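Local atomic coordinates of D-methionine-binding lipoprotein MetQ (Escherichia coli, PDB entry 4YAH), a protein that binds methionine as the substrate-binding lipoprotein of an ATP-driven ABC transport system that takes D-methionine into the cell. Residues L92-K97 with D138-G143; E47-V52 with K244-A249; R189-A194 with S207-T212; K122-L127 with Q150-I155; V64-Y69 with G79-N84. One frame throughout, in Å; residues are numbered along the deposited sequence.

Interaction 1 (L92-K97 with D138-G143). With MET (methionine), chain B.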
# COMPACT_ATOMS: atom_id res chain seq x y z
N LEU A 92 -2.82 -9.43 2.42
CA LEU A 92 -3.63 -10.08 3.45
C LEU A 92 -3.48 -11.60 3.36
O LEU A 92 -3.19 -12.27 4.36
CB LEU A 92 -5.09 -9.67 3.29
CG LEU A 92 -6.07 -10.41 4.22
CD1 LEU A 92 -5.68 -10.13 5.67
CD2 LEU A 92 -7.47 -9.94 3.93
N ASP A 93 -3.67 -12.14 2.16
CA ASP A 93 -3.57 -13.58 1.94
C ASP A 93 -2.22 -14.15 2.35
O ASP A 93 -2.14 -15.21 2.95
CB ASP A 93 -3.84 -13.91 0.47
CG ASP A 93 -5.29 -13.65 0.07
OD1 ASP A 93 -6.13 -13.47 0.97
OD2 ASP A 93 -5.57 -13.61 -1.14
N GLN A 94 -1.16 -13.42 2.03
CA GLN A 94 0.19 -13.83 2.40
C GLN A 94 0.38 -13.83 3.91
O GLN A 94 1.06 -14.69 4.47
CB GLN A 94 1.20 -12.90 1.73
CG GLN A 94 2.63 -13.34 1.87
CD GLN A 94 2.89 -14.62 1.11
OE1 GLN A 94 2.40 -14.81 -0.00
NE2 GLN A 94 3.64 -15.53 1.72
N GLN A 95 -0.23 -12.85 4.57
CA GLN A 95 -0.19 -12.74 6.03
C GLN A 95 -0.93 -13.92 6.68
O GLN A 95 -0.48 -14.45 7.70
CB GLN A 95 -0.81 -11.42 6.48
CG GLN A 95 0.07 -10.19 6.19
CD GLN A 95 1.03 -9.91 7.31
OE1 GLN A 95 0.64 -9.36 8.35
NE2 GLN A 95 2.29 -10.26 7.11
N LEU A 96 -2.07 -14.31 6.11
CA LEU A 96 -2.79 -15.47 6.64
C LEU A 96 -1.91 -16.71 6.55
O LEU A 96 -1.82 -17.48 7.51
CB LEU A 96 -4.11 -15.69 5.89
CG LEU A 96 -5.09 -14.51 5.82
CD1 LEU A 96 -6.44 -14.99 5.32
CD2 LEU A 96 -5.24 -13.80 7.15
N LYS A 97 -1.24 -16.90 5.42
CA LYS A 97 -0.36 -18.05 5.22
C LYS A 97 0.83 -18.00 6.17
O LYS A 97 1.14 -18.99 6.83
CB LYS A 97 0.16 -18.11 3.77
CG LYS A 97 -0.81 -18.66 2.75
CD LYS A 97 -0.11 -18.93 1.42
CE LYS A 97 -1.03 -19.69 0.46
NZ LYS A 97 -0.31 -20.13 -0.78
N ASP A 138 8.62 -7.48 1.20
CA ASP A 138 7.57 -8.43 1.54
C ASP A 138 7.10 -9.10 0.25
O ASP A 138 7.13 -8.49 -0.82
CB ASP A 138 6.42 -7.73 2.27
CG ASP A 138 5.78 -6.67 1.42
OD1 ASP A 138 6.37 -5.55 1.32
OD2 ASP A 138 4.71 -6.97 0.82
N PRO A 139 6.69 -10.38 0.32
CA PRO A 139 6.52 -11.14 -0.94
C PRO A 139 5.60 -10.53 -1.98
O PRO A 139 5.95 -10.57 -3.17
CB PRO A 139 5.96 -12.48 -0.47
CG PRO A 139 6.45 -12.63 0.91
CD PRO A 139 6.48 -11.23 1.50
N THR A 140 4.45 -9.98 -1.58
CA THR A 140 3.51 -9.54 -2.60
C THR A 140 3.90 -8.17 -3.16
O THR A 140 3.69 -7.91 -4.35
CB THR A 140 2.06 -9.50 -2.09
OG1 THR A 140 1.92 -8.57 -1.01
CG2 THR A 140 1.65 -10.87 -1.62
N ASN A 141 4.49 -7.29 -2.35
CA ASN A 141 4.85 -5.98 -2.92
C ASN A 141 6.17 -6.08 -3.64
O ASN A 141 6.41 -5.35 -4.60
CB ASN A 141 4.84 -4.91 -1.84
CG ASN A 141 3.43 -4.53 -1.44
OD1 ASN A 141 2.69 -3.92 -2.22
ND2 ASN A 141 3.04 -4.91 -0.24
N LEU A 142 7.02 -7.02 -3.22
CA LEU A 142 8.20 -7.37 -4.00
C LEU A 142 7.78 -7.86 -5.39
O LEU A 142 8.29 -7.39 -6.42
CB LEU A 142 9.02 -8.43 -3.29
CG LEU A 142 10.16 -9.03 -4.14
CD1 LEU A 142 11.12 -7.95 -4.55
CD2 LEU A 142 10.87 -10.12 -3.37
N GLY A 143 6.85 -8.82 -5.42
CA GLY A 143 6.42 -9.41 -6.68
C GLY A 143 5.84 -8.33 -7.56
O GLY A 143 6.16 -8.23 -8.74
N MET B . -1.13 1.10 0.51
CA MET B . -0.23 0.05 0.04
C MET B . -0.33 -0.06 -1.46
O MET B . -1.46 -0.15 -1.97
CB MET B . -0.57 -1.29 0.69
CG MET B . 0.43 -2.40 0.41
SD MET B . 0.01 -3.98 1.18
CE MET B . 0.41 -3.63 2.89
OXT MET B . 0.70 -0.10 -2.16

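Interaction 2 (E47-V52 with K244-A249)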
# COMPACT_ATOMS: atom_id res chain seq x y z
N GLU A 47 -8.83 10.22 8.75
CA GLU A 47 -9.40 11.26 9.59
C GLU A 47 -10.71 11.77 9.00
O GLU A 47 -11.63 12.12 9.73
CB GLU A 47 -8.40 12.42 9.79
CG GLU A 47 -7.31 12.06 10.79
CD GLU A 47 -6.38 13.22 11.10
OE1 GLU A 47 -6.68 14.35 10.67
OE2 GLU A 47 -5.36 12.98 11.78
N VAL A 48 -10.81 11.80 7.67
CA VAL A 48 -12.06 12.22 7.05
C VAL A 48 -13.13 11.15 7.31
O VAL A 48 -14.29 11.48 7.59
CB VAL A 48 -11.86 12.47 5.55
CG1 VAL A 48 -13.16 12.83 4.87
CG2 VAL A 48 -10.84 13.59 5.35
N ALA A 49 -12.75 9.88 7.24
CA ALA A 49 -13.69 8.78 7.51
C ALA A 49 -14.18 8.84 8.95
O ALA A 49 -15.35 8.61 9.24
CB ALA A 49 -13.05 7.44 7.24
N GLN A 50 -13.25 9.13 9.85
CA GLN A 50 -13.56 9.34 11.26
C GLN A 50 -14.62 10.42 11.42
O GLN A 50 -15.56 10.28 12.20
CB GLN A 50 -12.27 9.71 11.99
CG GLN A 50 -12.39 10.04 13.46
CD GLN A 50 -11.05 10.49 14.02
OE1 GLN A 50 -10.44 11.41 13.49
NE2 GLN A 50 -10.56 9.80 15.04
N LYS A 51 -14.46 11.49 10.67
CA LYS A 51 -15.38 12.61 10.72
C LYS A 51 -16.75 12.23 10.20
O LYS A 51 -17.77 12.53 10.83
CB LYS A 51 -14.81 13.78 9.92
CG LYS A 51 -15.67 15.03 9.90
CD LYS A 51 -15.59 15.71 8.54
CE LYS A 51 -16.53 16.89 8.44
NZ LYS A 51 -16.56 17.47 7.07
N VAL A 52 -16.79 11.58 9.03
CA VAL A 52 -18.05 11.10 8.45
C VAL A 52 -18.75 10.19 9.44
O VAL A 52 -19.96 10.30 9.64
CB VAL A 52 -17.83 10.36 7.11
CG1 VAL A 52 -19.13 9.70 6.60
CG2 VAL A 52 -17.30 11.31 6.07
N LYS A 244 -19.44 -2.16 10.37
CA LYS A 244 -20.26 -1.84 9.21
C LYS A 244 -20.36 -0.33 9.05
O LYS A 244 -20.27 0.19 7.94
CB LYS A 244 -21.65 -2.45 9.33
CG LYS A 244 -21.68 -3.96 9.28
CD LYS A 244 -23.14 -4.45 9.39
CE LYS A 244 -23.22 -5.86 9.91
NZ LYS A 244 -24.64 -6.31 10.05
N LYS A 245 -20.52 0.37 10.17
CA LYS A 245 -20.61 1.82 10.13
C LYS A 245 -19.33 2.45 9.62
O LYS A 245 -19.36 3.39 8.84
CB LYS A 245 -20.92 2.38 11.52
CG LYS A 245 -22.34 2.17 11.98
CD LYS A 245 -22.49 2.73 13.38
CE LYS A 245 -23.90 2.61 13.86
NZ LYS A 245 -23.97 2.79 15.33
N PHE A 246 -18.19 1.95 10.10
CA PHE A 246 -16.92 2.53 9.71
C PHE A 246 -16.71 2.33 8.21
O PHE A 246 -16.23 3.21 7.50
CB PHE A 246 -15.77 1.92 10.48
CG PHE A 246 -14.45 2.46 10.07
CD1 PHE A 246 -14.12 3.75 10.39
CD2 PHE A 246 -13.58 1.70 9.32
CE1 PHE A 246 -12.91 4.29 9.99
CE2 PHE A 246 -12.36 2.24 8.91
CZ PHE A 246 -12.04 3.52 9.26
N VAL A 247 -17.07 1.15 7.73
CA VAL A 247 -16.91 0.87 6.30
C VAL A 247 -17.74 1.84 5.49
O VAL A 247 -17.27 2.39 4.50
CB VAL A 247 -17.30 -0.59 5.97
CG1 VAL A 247 -17.41 -0.82 4.46
CG2 VAL A 247 -16.28 -1.55 6.59
N GLN A 248 -18.98 2.08 5.91
CA GLN A 248 -19.84 2.99 5.17
C GLN A 248 -19.31 4.42 5.21
O GLN A 248 -19.43 5.16 4.23
CB GLN A 248 -21.28 2.92 5.71
CG GLN A 248 -22.04 1.70 5.17
CD GLN A 248 -23.35 1.41 5.88
OE1 GLN A 248 -24.42 1.86 5.46
NE2 GLN A 248 -23.29 0.61 6.95
N ALA A 249 -18.68 4.79 6.32
CA ALA A 249 -18.11 6.12 6.47
C ALA A 249 -16.91 6.30 5.55
O ALA A 249 -16.74 7.34 4.91
CB ALA A 249 -17.73 6.37 7.92

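Interaction 3 (R189-A194 with S207-T212)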
# COMPACT_ATOMS: atom_id res chain seq x y z
N ARG A 189 13.64 6.97 2.39
CA ARG A 189 14.98 7.42 2.74
C ARG A 189 16.03 6.75 1.83
O ARG A 189 17.14 7.27 1.67
CB ARG A 189 15.31 7.16 4.20
CG ARG A 189 15.48 5.71 4.57
CD ARG A 189 15.73 5.55 6.06
NE ARG A 189 14.51 5.73 6.85
CZ ARG A 189 14.47 5.68 8.17
NH1 ARG A 189 15.58 5.47 8.88
NH2 ARG A 189 13.32 5.85 8.80
N SER A 190 15.68 5.61 1.23
CA SER A 190 16.63 4.89 0.37
C SER A 190 17.04 5.73 -0.85
O SER A 190 18.12 5.55 -1.43
CB SER A 190 16.04 3.53 -0.09
OG SER A 190 15.18 3.68 -1.21
N LEU A 191 16.18 6.67 -1.22
CA LEU A 191 16.44 7.52 -2.39
C LEU A 191 17.70 8.35 -2.25
O LEU A 191 18.31 8.72 -3.26
CB LEU A 191 15.27 8.48 -2.62
CG LEU A 191 13.96 7.85 -3.09
CD1 LEU A 191 12.87 8.88 -3.03
CD2 LEU A 191 14.11 7.28 -4.52
N ASP A 192 18.07 8.68 -1.02
CA ASP A 192 19.26 9.49 -0.76
C ASP A 192 20.53 8.65 -0.65
O ASP A 192 21.62 9.21 -0.57
CB ASP A 192 19.08 10.29 0.55
CG ASP A 192 17.93 11.29 0.49
OD1 ASP A 192 17.86 12.07 -0.49
OD2 ASP A 192 17.10 11.33 1.46
N ASP A 193 20.40 7.33 -0.60
CA ASP A 193 21.58 6.47 -0.51
C ASP A 193 22.43 6.66 -1.77
O ASP A 193 21.89 6.77 -2.88
CB ASP A 193 21.18 5.00 -0.36
CG ASP A 193 22.39 4.08 -0.19
OD1 ASP A 193 22.75 3.77 0.97
OD2 ASP A 193 22.97 3.66 -1.21
N ALA A 194 23.75 6.67 -1.60
CA ALA A 194 24.64 7.05 -2.69
C ALA A 194 24.54 6.12 -3.88
O ALA A 194 24.82 6.54 -5.00
CB ALA A 194 26.08 7.11 -2.18
N SER A 207 4.22 9.34 -0.12
CA SER A 207 3.47 10.54 0.25
C SER A 207 4.04 11.20 1.51
O SER A 207 3.82 12.39 1.74
CB SER A 207 2.00 10.20 0.46
OG SER A 207 1.84 9.47 1.66
N GLN A 208 4.75 10.45 2.34
CA GLN A 208 5.35 11.01 3.55
C GLN A 208 6.43 12.05 3.23
O GLN A 208 6.65 12.95 4.03
CB GLN A 208 5.95 9.91 4.41
CG GLN A 208 4.90 8.95 4.98
CD GLN A 208 5.51 7.87 5.84
OE1 GLN A 208 6.73 7.73 5.91
NE2 GLN A 208 4.67 7.08 6.49
N ILE A 209 7.09 11.92 2.08
CA ILE A 209 8.06 12.93 1.66
C ILE A 209 7.57 13.72 0.44
O ILE A 209 8.36 14.29 -0.32
CB ILE A 209 9.43 12.29 1.39
CG1 ILE A 209 9.31 11.17 0.38
CG2 ILE A 209 10.00 11.77 2.70
CD1 ILE A 209 10.64 10.78 -0.26
N GLY A 210 6.25 13.76 0.28
CA GLY A 210 5.63 14.68 -0.66
C GLY A 210 5.71 14.28 -2.12
O GLY A 210 5.58 15.12 -3.01
N LEU A 211 5.91 12.99 -2.36
CA LEU A 211 5.96 12.44 -3.71
C LEU A 211 4.64 11.77 -4.06
O LEU A 211 4.02 11.13 -3.21
CB LEU A 211 7.09 11.43 -3.86
CG LEU A 211 8.49 11.94 -3.52
CD1 LEU A 211 9.49 10.81 -3.66
CD2 LEU A 211 8.85 13.09 -4.40
N THR A 212 4.22 11.93 -5.31
CA THR A 212 3.07 11.21 -5.85
C THR A 212 3.41 10.66 -7.22
O THR A 212 4.27 11.20 -7.91
CB THR A 212 1.81 12.07 -5.99
OG1 THR A 212 2.03 13.11 -6.95
CG2 THR A 212 1.40 12.66 -4.65

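Interaction 4 (K122-L127 with Q150-I155)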
# COMPACT_ATOMS: atom_id res chain seq x y z
N LYS A 122 15.97 11.22 -14.14
CA LYS A 122 14.63 11.67 -14.51
C LYS A 122 13.99 10.71 -15.50
O LYS A 122 12.80 10.79 -15.77
CB LYS A 122 14.67 13.07 -15.11
CG LYS A 122 14.60 14.21 -14.09
CD LYS A 122 15.83 15.11 -14.11
CE LYS A 122 16.09 15.72 -15.49
NZ LYS A 122 17.14 16.79 -15.45
N SER A 123 14.80 9.81 -16.06
CA SER A 123 14.33 8.91 -17.11
C SER A 123 15.14 7.63 -17.11
O SER A 123 16.31 7.63 -16.69
CB SER A 123 14.44 9.60 -18.48
OG SER A 123 14.73 8.66 -19.49
N LEU A 124 14.56 6.56 -17.62
CA LEU A 124 15.28 5.29 -17.71
C LEU A 124 16.44 5.39 -18.70
O LEU A 124 17.35 4.58 -18.65
CB LEU A 124 14.34 4.15 -18.09
CG LEU A 124 13.28 3.85 -17.02
CD1 LEU A 124 12.41 2.67 -17.43
CD2 LEU A 124 13.91 3.61 -15.63
N ASP A 125 16.41 6.41 -19.56
CA ASP A 125 17.55 6.67 -20.47
C ASP A 125 18.84 6.88 -19.69
O ASP A 125 19.93 6.66 -20.22
CB ASP A 125 17.31 7.91 -21.32
CG ASP A 125 16.26 7.70 -22.40
OD1 ASP A 125 15.87 6.54 -22.64
OD2 ASP A 125 15.84 8.71 -23.00
N GLU A 126 18.71 7.36 -18.45
CA GLU A 126 19.86 7.70 -17.62
C GLU A 126 20.28 6.59 -16.67
O GLU A 126 21.24 6.76 -15.91
CB GLU A 126 19.57 8.93 -16.77
CG GLU A 126 19.14 10.19 -17.48
CD GLU A 126 18.61 11.21 -16.46
OE1 GLU A 126 19.40 11.67 -15.60
OE2 GLU A 126 17.41 11.54 -16.48
N LEU A 127 19.56 5.48 -16.66
CA LEU A 127 19.85 4.42 -15.70
C LEU A 127 21.12 3.66 -16.09
O LEU A 127 21.15 2.93 -17.08
CB LEU A 127 18.66 3.47 -15.59
CG LEU A 127 18.71 2.42 -14.48
CD1 LEU A 127 18.75 3.07 -13.10
CD2 LEU A 127 17.52 1.51 -14.59
N GLN A 150 9.34 -5.27 -15.02
CA GLN A 150 9.20 -6.04 -16.26
C GLN A 150 8.34 -5.26 -17.26
O GLN A 150 8.66 -5.19 -18.45
CB GLN A 150 8.60 -7.42 -15.98
CG GLN A 150 8.31 -8.23 -17.26
CD GLN A 150 7.81 -9.64 -16.97
OE1 GLN A 150 8.51 -10.61 -17.25
NE2 GLN A 150 6.62 -9.74 -16.40
N LYS A 151 7.25 -4.69 -16.77
CA LYS A 151 6.35 -3.91 -17.61
C LYS A 151 7.07 -2.79 -18.35
O LYS A 151 6.78 -2.52 -19.52
CB LYS A 151 5.21 -3.35 -16.77
CG LYS A 151 4.25 -2.42 -17.48
CD LYS A 151 3.29 -1.82 -16.46
CE LYS A 151 2.61 -0.55 -16.95
NZ LYS A 151 1.61 -0.84 -18.01
N VAL A 152 8.00 -2.12 -17.66
CA VAL A 152 8.71 -1.00 -18.29
C VAL A 152 9.97 -1.48 -19.02
O VAL A 152 10.74 -0.67 -19.52
CB VAL A 152 9.06 0.09 -17.24
CG1 VAL A 152 7.79 0.56 -16.57
CG2 VAL A 152 10.05 -0.42 -16.19
N GLY A 153 10.16 -2.80 -19.08
CA GLY A 153 11.17 -3.40 -19.94
C GLY A 153 12.59 -3.53 -19.40
O GLY A 153 13.52 -3.84 -20.15
N LEU A 154 12.76 -3.29 -18.10
CA LEU A 154 14.09 -3.34 -17.51
C LEU A 154 14.54 -4.77 -17.27
O LEU A 154 15.73 -5.08 -17.36
CB LEU A 154 14.11 -2.55 -16.21
CG LEU A 154 14.00 -1.03 -16.38
CD1 LEU A 154 13.81 -0.36 -15.05
CD2 LEU A 154 15.25 -0.47 -17.04
N ILE A 155 13.59 -5.65 -16.99
CA ILE A 155 13.89 -7.05 -16.72
C ILE A 155 12.85 -7.94 -17.38
O ILE A 155 11.77 -7.47 -17.78
CB ILE A 155 13.92 -7.36 -15.20
CG1 ILE A 155 12.54 -7.09 -14.59
CG2 ILE A 155 14.98 -6.56 -14.51
CD1 ILE A 155 12.45 -7.38 -13.09

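Interaction 5 (V64-Y69 with G79-N84). With MET (methionine), chain B.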
# COMPACT_ATOMS: atom_id res chain seq x y z
N VAL A 64 -5.60 4.49 15.42
CA VAL A 64 -4.34 4.05 16.00
C VAL A 64 -3.34 4.03 14.86
O VAL A 64 -3.56 3.34 13.88
CB VAL A 64 -4.45 2.67 16.63
CG1 VAL A 64 -3.14 2.23 17.25
CG2 VAL A 64 -5.55 2.67 17.71
N THR A 65 -2.25 4.79 14.99
CA THR A 65 -1.35 4.97 13.86
C THR A 65 -0.13 4.08 13.95
O THR A 65 0.37 3.78 15.04
CB THR A 65 -0.88 6.43 13.72
OG1 THR A 65 -0.16 6.83 14.89
CG2 THR A 65 -2.06 7.36 13.50
N PHE A 66 0.31 3.65 12.78
CA PHE A 66 1.46 2.76 12.60
C PHE A 66 2.32 3.35 11.48
O PHE A 66 1.84 4.17 10.71
CB PHE A 66 1.02 1.34 12.22
CG PHE A 66 0.20 0.65 13.27
CD1 PHE A 66 0.81 -0.17 14.20
CD2 PHE A 66 -1.17 0.84 13.33
CE1 PHE A 66 0.05 -0.80 15.19
CE2 PHE A 66 -1.93 0.22 14.31
CZ PHE A 66 -1.32 -0.60 15.23
N ASN A 67 3.58 2.94 11.40
CA ASN A 67 4.42 3.27 10.25
C ASN A 67 5.11 2.03 9.73
O ASN A 67 6.26 2.07 9.31
CB ASN A 67 5.46 4.33 10.60
CG ASN A 67 6.12 4.91 9.37
OD1 ASN A 67 5.46 5.11 8.36
ND2 ASN A 67 7.43 5.13 9.43
N ASP A 68 4.40 0.92 9.74
CA ASP A 68 4.90 -0.31 9.15
C ASP A 68 3.73 -1.17 8.76
O ASP A 68 2.58 -0.87 9.10
CB ASP A 68 5.79 -1.05 10.13
CG ASP A 68 4.98 -1.83 11.16
OD1 ASP A 68 4.31 -1.17 11.98
OD2 ASP A 68 5.00 -3.08 11.14
N TYR A 69 4.02 -2.26 8.06
CA TYR A 69 2.99 -3.11 7.50
C TYR A 69 2.81 -4.42 8.27
O TYR A 69 1.98 -5.25 7.88
CB TYR A 69 3.35 -3.44 6.05
CG TYR A 69 3.11 -2.34 5.03
CD1 TYR A 69 2.23 -1.30 5.25
CD2 TYR A 69 3.72 -2.41 3.79
CE1 TYR A 69 1.97 -0.36 4.28
CE2 TYR A 69 3.48 -1.48 2.81
CZ TYR A 69 2.61 -0.47 3.05
OH TYR A 69 2.40 0.44 2.05
N GLY A 79 -6.37 -8.31 19.29
CA GLY A 79 -7.53 -7.60 19.80
C GLY A 79 -7.23 -6.20 20.31
O GLY A 79 -8.09 -5.59 20.94
N ASP A 80 -6.03 -5.69 20.03
CA ASP A 80 -5.64 -4.33 20.44
C ASP A 80 -6.36 -3.26 19.64
O ASP A 80 -6.50 -2.12 20.09
CB ASP A 80 -4.14 -4.14 20.30
CG ASP A 80 -3.34 -4.95 21.32
OD1 ASP A 80 -3.91 -5.32 22.36
OD2 ASP A 80 -2.15 -5.21 21.07
N ILE A 81 -6.78 -3.62 18.43
CA ILE A 81 -7.62 -2.77 17.60
C ILE A 81 -8.73 -3.63 16.99
O ILE A 81 -8.62 -4.86 16.96
CB ILE A 81 -6.81 -2.05 16.50
CG1 ILE A 81 -6.08 -3.07 15.61
CG2 ILE A 81 -5.82 -1.08 17.13
CD1 ILE A 81 -5.30 -2.44 14.45
N ASP A 82 -9.79 -2.99 16.53
CA ASP A 82 -10.96 -3.67 15.98
C ASP A 82 -10.86 -3.96 14.48
O ASP A 82 -11.46 -4.92 13.97
CB ASP A 82 -12.20 -2.82 16.22
CG ASP A 82 -12.51 -2.63 17.72
OD1 ASP A 82 -12.21 -1.54 18.27
OD2 ASP A 82 -13.05 -3.57 18.33
N ALA A 83 -10.14 -3.10 13.78
CA ALA A 83 -10.05 -3.16 12.33
C ALA A 83 -8.77 -2.48 11.92
O ALA A 83 -8.20 -1.72 12.71
CB ALA A 83 -11.22 -2.48 11.66
N ASN A 84 -8.30 -2.73 10.70
CA ASN A 84 -7.30 -1.84 10.15
C ASN A 84 -7.59 -1.56 8.69
O ASN A 84 -8.44 -2.20 8.07
CB ASN A 84 -5.87 -2.38 10.35
CG ASN A 84 -5.64 -3.74 9.76
OD1 ASN A 84 -6.03 -4.04 8.62
ND2 ASN A 84 -4.92 -4.59 10.51
N MET B . -1.13 1.10 0.51
CA MET B . -0.23 0.05 0.04
C MET B . -0.33 -0.06 -1.46
O MET B . -1.46 -0.15 -1.97
CB MET B . -0.57 -1.29 0.69
CG MET B . 0.43 -2.40 0.41
SD MET B . 0.01 -3.98 1.18
CE MET B . 0.41 -3.63 2.89
OXT MET B . 0.70 -0.10 -2.16

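Interaction 1 (L92-K97 with D138-G143)
Asp138 OD2, at the N-cap of the helix whose first turn presses against Gln94, takes two bonds from Asn141. The shorter comes from Asn141 ND2, 2.9 Å from Asp138 OD2 on the syn side and close to the carboxylate plane. Asn141 N arrives from well above that plane, 50° out of it. An aspartate suits this place because its short carboxylate caps the helix start and also steadies the asparagine amide, whose ND2 lies 3.5 Å from SD of the bound methionine. The other amide atom, OD1, accepts from His88.

Across the contact the meeting is apolar. Gln94 CB, fixed by the helix backbone, lies 3.9 Å from Thr140 CG2. With CG anti to the backbone N (chi1 -172°), the chain continues to Pro139, its CG 4.0 Å from Pro139 CG, and crosses the proline side chain at about a right angle, while its NE2 is engaged by Asp98. Pro139 fits a first helical turn, where no backbone donor is required.

Helix 89-99 follows strand 83-88 of one sheet and helix 139-151 follows strand 132-136 of the other, so the touch spans the two lobes beside the methionine site.

Interaction 2 (E47-V52 with K244-A249)
Helices 41-57 and 241-250 cross steeply here, the axes of their segments 8.7 Å apart and inclined at 117°, with the CA atoms of Ala49 and Ala249 separated by 5.3 Å. The small methyls of the two alanines go with so near an approach. The methyl of Ala249 lies directly against the other helix, its CB 3.5 Å from the carbonyl oxygen Ala49 O.

One turn further on, Val52 closes over the same alanine. Its CG1, set anti to the backbone N (chi1 173°), rests 3.7 Å from Ala249 CA and nearly as close to the methyl, so that the branched valine covers the alanine with one methyl. Phe246 covers the other end of the contact. Its ring atom CE1 approaches Ala49 CB at 4.2 Å, obliquely, and the ring also reaches Val61 of strand 60-66, so the phenylalanine belongs both to the helix pair and to the sheet edge.

The polar side chains of these turns find partners elsewhere. Gln50 NE2 bonds to Val61 O, and Lys51 NZ forms a salt bridge with Glu254 of helix 253-262. The whole is a small apolar helix crossing of the kind that covers the central sheet in an alpha/beta lobe of a periplasmic-type binding protein.

Interaction 3 (R189-A194 with S207-T212)
A Schellman motif closes the helix before Gly210, and the two residues flanking this glycine, Ile209 and Leu211, receive the end of Leu191. Gly210 N bonds to Ser207 O at 3.1 Å, and Leu211 N returns to Ala206 O. Gly210 is the C-prime residue, with a positive phi of 78° that glycine adopts readily. The reversal brings the branches of its two neighbours to the same place: Ile209 CD1 and Leu211 CD1 are only 3.6 Å apart.

Leu191 CD1 meets both of them. It faces Leu211 CD1 tip to tip at 3.9 Å and lies 4.0 Å from Ile209 CD1, so three methyls form a compact triangle. Ile209 has its CG1 between the backbone N and the carbonyl carbon (chi1 55°), a crowded position that nonetheless directs CD1 at the leucine.

On its own side Leu191 occupies the second place of a type I beta turn, Ser190 to Asp193, in which Asp193 N lies 3.0 Å from Ser190 O. This turn joins helix 187-190 to strand 196-201, and Leu191 leans inward on Ala199 and Ile201 of that strand. Leucine suits the place, since its side chain is wholly apolar and touches both the loop and the strand. Asp192 makes a salt bridge with Lys119. Beyond Leu211, Thr212 stands at the N-cap of helix 213-216, and the Leu211 side chain is about 13 Å from the bound methionine.

Interaction 4 (K122-L127 with Q150-I155)
The Schellman motif that ends helix 139-151 delivers Leu154 to the short 3-10 turn 124-126. Gly153 supplies the positive phi, and Gly153 N bonds to Gln150 O at 2.9 Å. Leu154 then forks between two leucines: its CD1 lies 4.0 Å from Leu124 CD2, and its CD2 is 3.9 Å from Leu127 CD2. Leu124 also crosses Val152 at about a right angle, CD1 to CG2 at 4.1 Å, and both touch Phe219. Leu127 has its CG anti to the backbone N (chi1 -171°), a torsion that sets its CD2 against Leu154. An ST turn, with Asp125 N 2.8 Å from Ser123 OG, leads into the 3-10 segment. Replacing Leu154 by a serine would probably leave a gap between Leu124 and Leu127 and place a hydroxyl among methyls. All the touching atoms are carbons, which suits branched aliphatic residues. Leu154 also rests on Leu149 in the last helical turn, the apolar contact across the glycine that characterises a Schellman helix end.

Interaction 5 (V64-Y69 with G79-N84)
Val64 and Ile81 carry the apolar part of the contact, with Val64 CG2 3.8 Å from Ile81 CG2. The other arm of the isoleucine serves Phe66, whose CE2 is met obliquely by Ile81 CD1 at 4.3 Å. Beta-branched residues and a phenylalanine are apt here: they form an apolar cluster with helix 71-78, on whose Leu71 and Ala75 the Phe66 ring also rests.

Backbone and capping bonds set the frame. Val64 and Phe66 pair with strand 32-38, which lies between strands 60-66 and 83-88 in the sheet, so the two segments belong to a beta-alpha-beta crossover through helix 71-78. Asp68 OD2 accepts from Val70 N and Leu71 N, securing the entry to that helix.

The aromatic contact is with the ligand. Tyr69, its CG anti to the carbonyl carbon (chi1 -76°), turns its ring under the bound methionine, whose CE sits 3.5 Å above the ring plane, over its centre, in the geometry of a CH-pi contact. Tyr69 OH is hydrogen-bonded to Thr204 OG1 and lies 3.3 Å from CA of the ligand. An alanine in place of Tyr69 would be likely to deprive the thioether methyl of this surface and Thr204 of its hydroxyl partner.

The ring thus suits an uncharged, polarisable side chain, while the hydroxyl, through Thr204, which also bonds the ligand, links that surface to the polar part of the site.

Overall arrangement
Interactions 1 and 5 both touch the bound methionine: their nearest atoms are about 4 Å apart, and strand 83-88 of interaction 5 runs into helix 89-99 of interaction 1. Asn141 and Tyr69 thereby bring opposite lobes to one ligand. Interaction 2 lies in the same lobe as interaction 5, about 16 Å away between centres, joined by helix 41-57 leading into strand 60-66. Interaction 4 shares helix 139-151 with interaction 1 but stands at its far end, about 40 Å from interaction 2 between centres. Interaction 3 touches interaction 5 directly: Gln208 NE2 lies 2.8 Å from Asn67 OD1, a probable hydrogen bond.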